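Type I modular polyketide synthase (Streptomyces albus subsp. albus, PDB 6IYT) probably loads an ethylmalonyl extender unit from coenzyme A onto the synthase's acyl carrier protein, through its acyltransferase domain, during assembly of the polyether salinomycin. Local coordinates at residues R265-S277 against V289-L303. Residues are numbered along the deposited sequence; the frame is centred on the assembly and turned at random.
Sequences RIARFNGDAEVLS and VAGQVAALEELVAEL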
loop_
_atom_site.group_PDB
_atom_site.type_symbol
_atom_site.label_atom_id
_atom_site.label_comp_id
_atom_site.label_asym_id
_atom_site.label_seq_id
_atom_site.Cartn_x
_atom_site.Cartn_y
_atom_site.Cartn_z
ATOM N N ARG A 265 15.767 21.344 15.459
ATOM C CA ARG A 265 15.383 20.784 16.733
ATOM C C ARG A 265 16.269 19.640 17.187
ATOM O O ARG A 265 16.376 19.390 18.360
ATOM C CB ARG A 265 13.922 20.331 16.686
ATOM C CG ARG A 265 12.939 21.482 16.424
ATOM C CD ARG A 265 11.688 21.373 17.271
ATOM N NE ARG A 265 10.588 22.295 16.877
ATOM C CZ ARG A 265 10.613 23.166 15.845
ATOM N NH1 ARG A 265 9.565 23.943 15.623
ATOM N NH2 ARG A 265 11.681 23.299 15.065
ATOM N N ILE A 266 16.939 18.952 16.260
ATOM C CA ILE A 266 17.783 17.811 16.689
ATOM C C ILE A 266 19.262 18.190 16.961
ATOM O O ILE A 266 20.010 17.415 17.532
ATOM C CB ILE A 266 17.715 16.625 15.706
ATOM C CG1 ILE A 266 18.250 17.009 14.355
ATOM C CG2 ILE A 266 16.288 16.091 15.612
ATOM C CD1 ILE A 266 18.432 15.822 13.426
ATOM N N ALA A 267 19.672 19.370 16.525
ATOM C CA ALA A 267 21.086 19.767 16.660
ATOM C C ALA A 267 21.589 19.622 18.098
ATOM O O ALA A 267 22.698 19.165 18.333
ATOM C CB ALA A 267 21.256 21.195 16.184
ATOM N N ARG A 268 20.734 19.922 19.072
ATOM C CA ARG A 268 21.177 19.916 20.437
ATOM C C ARG A 268 21.536 18.545 20.942
ATOM O O ARG A 268 22.198 18.424 21.954
ATOM C CB ARG A 268 20.159 20.567 21.353
ATOM C CG ARG A 268 18.858 19.788 21.548
ATOM C CD ARG A 268 17.985 20.508 22.561
ATOM N NE ARG A 268 16.682 19.869 22.708
ATOM C CZ ARG A 268 16.418 18.919 23.582
ATOM N NH1 ARG A 268 17.386 18.443 24.353
ATOM N NH2 ARG A 268 15.197 18.406 23.644
ATOM N N PHE A 269 21.148 17.490 20.187
ATOM C CA PHE A 269 21.445 16.124 20.590
ATOM C C PHE A 269 22.770 15.643 20.024
ATOM O O PHE A 269 23.261 14.619 20.433
ATOM C CB PHE A 269 20.309 15.141 20.127
ATOM C CG PHE A 269 18.991 15.359 20.816
ATOM C CD1 PHE A 269 18.681 14.678 21.975
ATOM C CD2 PHE A 269 18.010 16.149 20.236
ATOM C CE1 PHE A 269 17.425 14.785 22.545
ATOM C CE2 PHE A 269 16.777 16.331 20.850
ATOM C CZ PHE A 269 16.497 15.662 22.027
ATOM N N ASN A 270 23.316 16.370 19.049
ATOM C CA ASN A 270 24.329 15.828 18.158
ATOM C C ASN A 270 25.670 16.549 18.291
ATOM O O ASN A 270 26.403 16.688 17.312
ATOM C CB ASN A 270 23.844 15.921 16.711
ATOM C CG ASN A 270 22.643 15.023 16.452
ATOM O OD1 ASN A 270 22.496 14.006 17.103
ATOM N ND2 ASN A 270 21.840 15.350 15.408
ATOM N N GLY A 271 25.901 17.134 19.455
ATOM C CA GLY A 271 27.117 17.935 19.690
ATOM C C GLY A 271 28.388 17.116 19.624
ATOM O O GLY A 271 29.438 17.615 19.175
ATOM N N ASP A 272 28.303 15.852 20.059
ATOM C CA ASP A 272 29.473 15.007 20.244
ATOM C C ASP A 272 29.561 13.893 19.183
ATOM O O ASP A 272 30.645 13.455 18.814
ATOM C CB ASP A 272 29.427 14.378 21.638
ATOM C CG ASP A 272 30.737 13.746 22.029
ATOM O OD1 ASP A 272 31.786 14.140 21.456
ATOM O OD2 ASP A 272 30.728 12.855 22.909
ATOM N N ALA A 273 28.423 13.322 18.853
ATOM C CA ALA A 273 28.351 12.244 17.874
ATOM C C ALA A 273 26.952 12.268 17.316
ATOM O O ALA A 273 26.105 13.013 17.814
ATOM C CB ALA A 273 28.643 10.904 18.540
ATOM N N GLU A 274 26.733 11.599 16.189
ATOM C CA GLU A 274 25.380 11.522 15.639
ATOM C C GLU A 274 24.484 10.730 16.588
ATOM O O GLU A 274 24.724 9.545 16.827
ATOM C CB GLU A 274 25.392 10.868 14.273
ATOM C CG GLU A 274 24.016 10.822 13.604
ATOM C CD GLU A 274 24.039 10.068 12.293
ATOM O OE1 GLU A 274 23.495 8.944 12.238
ATOM O OE2 GLU A 274 24.539 10.636 11.309
ATOM N N VAL A 275 23.443 11.368 17.112
ATOM C CA VAL A 275 22.520 10.686 18.026
ATOM C C VAL A 275 21.148 10.548 17.342
ATOM O O VAL A 275 20.504 9.487 17.415
ATOM C CB VAL A 275 22.407 11.430 19.360
ATOM C CG1 VAL A 275 21.277 10.867 20.210
ATOM C CG2 VAL A 275 23.739 11.357 20.113
ATOM N N LEU A 276 20.743 11.609 16.652
ATOM C CA LEU A 276 19.535 11.636 15.869
ATOM C C LEU A 276 19.850 12.197 14.486
ATOM O O LEU A 276 20.706 13.101 14.326
ATOM C CB LEU A 276 18.478 12.549 16.525
ATOM C CG LEU A 276 17.978 12.175 17.910
ATOM C CD1 LEU A 276 16.908 13.157 18.307
ATOM C CD2 LEU A 276 17.422 10.753 17.921
ATOM N N SER A 277 19.118 11.740 13.491
ATOM C CA SER A 277 19.324 12.211 12.135
ATOM C C SER A 277 18.119 11.985 11.291
ATOM O O SER A 277 17.295 11.150 11.587
ATOM C CB SER A 277 20.549 11.542 11.489
ATOM O OG SER A 277 20.411 10.175 11.460
ATOM N N VAL A 289 12.761 10.473 11.558
ATOM C CA VAL A 289 13.984 10.718 12.317
ATOM C C VAL A 289 14.440 9.421 12.992
ATOM O O VAL A 289 13.625 8.726 13.592
ATOM C CB VAL A 289 13.747 11.759 13.406
ATOM C CG1 VAL A 289 15.010 11.935 14.257
ATOM C CG2 VAL A 289 13.315 13.085 12.790
ATOM N N ALA A 290 15.698 9.034 12.764
ATOM C CA ALA A 290 16.261 7.820 13.344
ATOM C C ALA A 290 17.241 8.169 14.447
ATOM O O ALA A 290 17.981 9.129 14.337
ATOM C CB ALA A 290 16.979 7.009 12.268
ATOM N N GLY A 291 17.339 7.308 15.447
ATOM C CA GLY A 291 18.443 7.375 16.363
ATOM C C GLY A 291 18.148 6.724 17.693
ATOM O O GLY A 291 17.152 6.004 17.850
ATOM N N GLN A 292 18.930 7.103 18.692
ATOM C CA GLN A 292 18.871 6.488 20.007
ATOM C C GLN A 292 17.468 6.656 20.596
ATOM O O GLN A 292 16.859 7.697 20.447
ATOM C CB GLN A 292 19.910 7.172 20.899
ATOM C CG GLN A 292 19.903 6.716 22.323
ATOM C CD GLN A 292 20.375 7.807 23.257
ATOM O OE1 GLN A 292 19.564 8.583 23.744
ATOM N NE2 GLN A 292 21.675 8.057 23.241
ATOM N N VAL A 293 16.969 5.622 21.270
ATOM C CA VAL A 293 15.566 5.602 21.709
ATOM C C VAL A 293 15.255 6.728 22.698
ATOM O O VAL A 293 14.256 7.424 22.554
ATOM C CB VAL A 293 15.200 4.250 22.347
ATOM C CG1 VAL A 293 13.771 4.288 22.904
ATOM C CG2 VAL A 293 15.353 3.140 21.323
ATOM N N ALA A 294 16.112 6.906 23.692
ATOM C CA ALA A 294 15.856 7.923 24.727
ATOM C C ALA A 294 15.769 9.320 24.124
ATOM O O ALA A 294 14.810 10.073 24.390
ATOM C CB ALA A 294 16.935 7.871 25.793
ATOM N N ALA A 295 16.732 9.653 23.282
ATOM C CA ALA A 295 16.746 10.946 22.584
ATOM C C ALA A 295 15.523 11.088 21.680
ATOM O O ALA A 295 14.886 12.171 21.584
ATOM C CB ALA A 295 18.016 11.068 21.775
ATOM N N LEU A 296 15.185 9.997 20.994
ATOM C CA LEU A 296 14.059 10.017 20.079
ATOM C C LEU A 296 12.758 10.268 20.811
ATOM O O LEU A 296 11.916 11.075 20.369
ATOM C CB LEU A 296 13.988 8.695 19.325
ATOM C CG LEU A 296 13.104 8.716 18.093
ATOM C CD1 LEU A 296 13.676 9.629 17.012
ATOM C CD2 LEU A 296 12.945 7.295 17.566
ATOM N N GLU A 297 12.573 9.586 21.917
ATOM C CA GLU A 297 11.385 9.801 22.768
ATOM C C GLU A 297 11.323 11.207 23.353
ATOM O O GLU A 297 10.242 11.790 23.457
ATOM C CB GLU A 297 11.338 8.746 23.871
ATOM C CG GLU A 297 11.088 7.347 23.307
ATOM C CD GLU A 297 11.104 6.247 24.367
ATOM O OE1 GLU A 297 11.652 6.479 25.468
ATOM O OE2 GLU A 297 10.633 5.118 24.060
ATOM N N GLU A 298 12.474 11.751 23.722
ATOM C CA GLU A 298 12.554 13.127 24.212
ATOM C C GLU A 298 12.115 14.132 23.124
ATOM O O GLU A 298 11.278 14.998 23.380
ATOM C CB GLU A 298 13.989 13.453 24.732
ATOM C CG GLU A 298 14.084 14.826 25.396
ATOM C CD GLU A 298 15.497 15.251 25.788
ATOM O OE1 GLU A 298 15.672 16.473 26.043
ATOM O OE2 GLU A 298 16.404 14.381 25.905
ATOM N N LEU A 299 12.594 13.941 21.898
ATOM C CA LEU A 299 12.201 14.770 20.774
ATOM C C LEU A 299 10.678 14.653 20.488
ATOM O O LEU A 299 10.013 15.644 20.229
ATOM C CB LEU A 299 13.007 14.385 19.524
ATOM C CG LEU A 299 12.612 15.122 18.253
ATOM C CD1 LEU A 299 13.038 16.585 18.324
ATOM C CD2 LEU A 299 13.167 14.451 17.005
ATOM N N VAL A 300 10.154 13.431 20.504
ATOM C CA VAL A 300 8.733 13.215 20.215
ATOM C C VAL A 300 7.853 13.915 21.261
ATOM O O VAL A 300 6.906 14.605 20.907
ATOM C CB VAL A 300 8.407 11.722 20.158
ATOM C CG1 VAL A 300 6.893 11.491 20.201
ATOM C CG2 VAL A 300 9.020 11.119 18.891
ATOM N N ALA A 301 8.243 13.823 22.514
ATOM C CA ALA A 301 7.482 14.450 23.600
ATOM C C ALA A 301 7.550 15.978 23.524
ATOM O O ALA A 301 6.536 16.658 23.676
ATOM C CB ALA A 301 7.992 13.970 24.927
ATOM N N GLU A 302 8.730 16.510 23.222
ATOM C CA GLU A 302 8.889 17.965 22.999
ATOM C C GLU A 302 7.963 18.446 21.890
ATOM O O GLU A 302 7.300 19.474 22.009
ATOM C CB GLU A 302 10.342 18.274 22.621
ATOM C CG GLU A 302 10.627 19.748 22.367
ATOM C CD GLU A 302 12.084 19.988 22.017
ATOM O OE1 GLU A 302 12.939 19.725 22.880
ATOM O OE2 GLU A 302 12.379 20.241 20.826
ATOM N N LEU A 303 7.971 17.718 20.774
ATOM C CA LEU A 303 7.179 18.085 19.607
ATOM C C LEU A 303 5.682 18.007 19.928
ATOM O O LEU A 303 4.914 18.928 19.614
ATOM C CB LEU A 303 7.521 17.182 18.421
ATOM C CG LEU A 303 8.925 17.382 17.824
ATOM C CD1 LEU A 303 9.239 16.291 16.805
ATOM C CD2 LEU A 303 9.038 18.755 17.216
HETATM O O HOH W 1 15.031 20.594 20.447
HETATM O O HOH W 2 20.986 9.082 14.064
#
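Leu-276 and Gly-291 form a non-hydrogen-bonded pair, and Ser-277 and Ala-290 a hydrogen-bonded one, where the antiparallel hairpin of strands 276-283 and 286-291 begins and ends; this hairpin and the helices before and after it, packed on the same face, belong to the small ferredoxin-like subdomain characteristic of polyketide synthase acyltransferases. Ser-277 N donates to Ala-290 O at 3.0 Å, and Ala-290 N to Ser-277 O at 2.9 Å. Gln-292 N donates to Val-275 O, toward which Gly-291 CA also sends a C-H.

Under helix 293-305, Ala-295 CB is met by Val-275 CG1 (3.6 Å), Phe-269 CD1 and Leu-276 CD2. Leu-276 CD1 lies 3.7 Å above the Phe-269 ring, offset toward its rim, and also touches Leu-299 CD2, which Ile-266 CG2 reaches from helix 259-266.

With CG between its backbone N and carbonyl carbon (chi1 69°) and the chain straight from there to NE, Arg-268 reaches two glutamates of helix 293-305. NH1 and NH2 both grip Glu-298 OE1 from one face of that carboxylate, 50° and 52° out of its plane. NH2 also donates to Glu-302 OE1 at 2.7 Å, nearly along its C-O axis. Phe-269 CZ sits against one face of the guanidinium. A water accepts from Arg-268 NE and donates to Glu-302 OE2 and Arg-265 O, tying helix 259-266 to this network.

Leu-296 and Leu-303 pack on strand 251-255. Asn-270 pins the loop into Leu-276: OD1 accepts from Val-275 N and, on an in-plane lone pair, from Leu-276 N (3.0 Å); ND2 donates to Leu-276 O (2.7 Å). At the N-cap, Gln-292 OE1 takes the Ala-295 N-H at 3.1 Å.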